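Side-chain contact in histone-lysine N-methyltransferase, H3 lysine-9 specific SUVH6 (Arabidopsis thaliana, PDB 6A5K), which probably methylates histone H3 (the H3K9 mark) with S-adenosylmethionine as methyl donor, linking non-CG DNA methylation to repressive histone marks in plants: residues A[330-335]-A[340-345]. The protein carries 1 engineered substitution. Residues are numbered along the deposited sequence; the frame is centred on the assembly and turned at random.
With ZN (zinc ion), chain C; ZN (zinc ion), chain B.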
loop_
_atom_site.group_PDB
_atom_site.type_symbol
_atom_site.label_atom_id
_atom_site.label_comp_id
_atom_site.label_asym_id
_atom_site.label_seq_id
_atom_site.Cartn_x
_atom_site.Cartn_y
_atom_site.Cartn_z
ATOM N N TYR A 330 0.226 21.175 -1.811
ATOM C CA TYR A 330 -0.051 22.243 -0.859
ATOM C C TYR A 330 -1.295 21.917 -0.052
ATOM O O TYR A 330 -2.392 21.814 -0.601
ATOM C CB TYR A 330 -0.231 23.590 -1.575
ATOM C CG TYR A 330 0.974 24.011 -2.379
ATOM C CD1 TYR A 330 1.187 23.511 -3.657
ATOM C CD2 TYR A 330 1.903 24.898 -1.858
ATOM C CE1 TYR A 330 2.292 23.885 -4.392
ATOM C CE2 TYR A 330 3.011 25.281 -2.593
ATOM C CZ TYR A 330 3.196 24.769 -3.857
ATOM O OH TYR A 330 4.294 25.141 -4.596
ATOM N N GLU A 331 -1.124 21.741 1.252
ATOM C CA GLU A 331 -2.269 21.541 2.130
ATOM C C GLU A 331 -2.696 22.870 2.724
ATOM O O GLU A 331 -1.922 23.825 2.734
ATOM C CB GLU A 331 -1.939 20.537 3.237
ATOM C CG GLU A 331 -1.667 19.132 2.724
ATOM C CD GLU A 331 -1.652 18.094 3.832
ATOM O OE1 GLU A 331 -2.008 18.436 4.982
ATOM O OE2 GLU A 331 -1.282 16.937 3.549
ATOM N N CYS A 332 -3.933 22.941 3.201
ATOM C CA CYS A 332 -4.390 24.136 3.888
ATOM C C CYS A 332 -3.628 24.294 5.198
ATOM O O CYS A 332 -3.206 23.301 5.809
ATOM C CB CYS A 332 -5.898 24.078 4.119
ATOM S SG CYS A 332 -6.805 24.371 2.603
ATOM N N GLY A 333 -3.436 25.542 5.612
ATOM C CA GLY A 333 -2.596 25.844 6.754
ATOM C C GLY A 333 -3.366 26.305 7.979
ATOM O O GLY A 333 -4.594 26.246 8.006
ATOM N N PRO A 334 -2.635 26.764 9.004
ATOM C CA PRO A 334 -3.183 27.187 10.300
ATOM C C PRO A 334 -4.208 28.317 10.198
ATOM O O PRO A 334 -5.126 28.366 11.010
ATOM C CB PRO A 334 -1.944 27.661 11.068
ATOM C CG PRO A 334 -0.798 26.979 10.411
ATOM C CD PRO A 334 -1.166 26.868 8.966
ATOM N N LEU A 335 -4.056 29.210 9.225
ATOM C CA LEU A 335 -4.949 30.363 9.132
ATOM C C LEU A 335 -6.040 30.204 8.073
ATOM O O LEU A 335 -6.826 31.128 7.851
ATOM C CB LEU A 335 -4.148 31.637 8.849
ATOM C CG LEU A 335 -3.149 32.090 9.914
ATOM C CD1 LEU A 335 -2.808 33.567 9.728
ATOM C CD2 LEU A 335 -3.677 31.828 11.315
ATOM N N SER A 340 -11.143 21.384 10.013
ATOM C CA SER A 340 -10.119 20.352 10.138
ATOM C C SER A 340 -10.342 19.208 9.154
ATOM O O SER A 340 -9.392 18.557 8.710
ATOM C CB SER A 340 -10.093 19.812 11.569
ATOM O OG SER A 340 -9.458 18.549 11.630
ATOM N N SER A 341 -11.604 18.972 8.814
ATOM C CA SER A 341 -11.973 17.875 7.932
ATOM C C SER A 341 -11.712 18.196 6.463
ATOM O O SER A 341 -12.024 17.390 5.587
ATOM C CB SER A 341 -13.446 17.521 8.127
ATOM O OG SER A 341 -14.268 18.653 7.887
ATOM N N CYS A 342 -11.154 19.375 6.198
ATOM C CA CYS A 342 -10.885 19.805 4.829
ATOM C C CYS A 342 -10.140 18.742 4.047
ATOM O O CYS A 342 -9.200 18.131 4.554
ATOM C CB CYS A 342 -10.076 21.103 4.801
ATOM S SG CYS A 342 -9.622 21.589 3.111
ATOM N N TYR A 343 -10.565 18.531 2.807
ATOM C CA TYR A 343 -9.956 17.523 1.943
ATOM C C TYR A 343 -8.472 17.806 1.710
ATOM O O TYR A 343 -7.695 16.904 1.384
ATOM C CB TYR A 343 -10.715 17.459 0.618
ATOM C CG TYR A 343 -12.167 17.052 0.792
ATOM C CD1 TYR A 343 -12.503 15.906 1.502
ATOM C CD2 TYR A 343 -13.199 17.823 0.263
ATOM C CE1 TYR A 343 -13.830 15.525 1.669
ATOM C CE2 TYR A 343 -14.530 17.448 0.422
ATOM C CZ TYR A 343 -14.832 16.298 1.127
ATOM O OH TYR A 343 -16.138 15.919 1.292
ATOM N N LEU A 344 -8.087 19.065 1.892
ATOM C CA LEU A 344 -6.693 19.469 1.772
ATOM C C LEU A 344 -5.963 19.488 3.116
ATOM O O LEU A 344 -4.955 20.169 3.264
ATOM C CB LEU A 344 -6.594 20.851 1.125
ATOM C CG LEU A 344 -7.009 20.945 -0.339
ATOM C CD1 LEU A 344 -6.838 22.378 -0.837
ATOM C CD2 LEU A 344 -6.185 19.972 -1.172
ATOM N N ARG A 345 -6.482 18.765 4.102
ATOM C CA ARG A 345 -5.755 18.579 5.353
ATOM C C ARG A 345 -5.599 17.089 5.613
ATOM O O ARG A 345 -6.531 16.427 6.057
ATOM C CB ARG A 345 -6.468 19.257 6.527
ATOM C CG ARG A 345 -6.590 20.766 6.414
ATOM C CD ARG A 345 -7.255 21.321 7.671
ATOM N NE ARG A 345 -7.642 22.723 7.554
ATOM C CZ ARG A 345 -6.859 23.737 7.898
ATOM N NH1 ARG A 345 -5.631 23.499 8.346
ATOM N NH2 ARG A 345 -7.296 24.986 7.776
HETATM ZN ZN ZN C . -9.097 23.933 3.182
HETATM ZN ZN ZN B . -6.547 26.756 2.427
#
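Cys332 and Cys342 meet at one zinc ion: Cys332 SG and Cys342 SG each sit 2.4 Å from it. Cys332 SG also bonds the second zinc at 2.4 Å, making it a bridging thiolate. Cys342 SG lies anti to its backbone N (chi1 176°), which sets the sulfur beside its own carbonyl carbon, where Leu344 N in the type I turn Cys342-Arg345 donates to it (3.2 Å). Leu344 CB and CD1 pack against the bridging sulfur, CB at 3.8 Å from Cys332 SG. Beside the metals, Cys332 N donates to Leu344 O (3.0 Å), joining the two backbones. The straight chain of Arg345 lays one guanidinium face over Cys332 CB and points both terminal nitrogens at Gly333 O. NH1 and NH2 of Arg345 each reach Gly333 O at 3.0 Å in bent bonds (N-H...O about 140°), NH2 at a C=O...N angle of 157° and NH1 from above the carbonyl plane. Further out, Thr347 and Gln348 hold the Glu331 carboxylate, while the Glu331 backbone hydrogen-bonds with Leu467 at the end of strand 461-467, the neighbour of edge strand 328-330. Cys296 and Cys338 complete the shared zinc site; Cys290, Cys306 and Cys336 complete the other. This is part of the triangular three-zinc, nine-cysteine pre-SET cluster, far from the S-adenosylmethionine pocket. Sharing Cys332 between two cations should spread its negative charge, while the N-H donated to Cys342 SG probably further stabilises that thiolate.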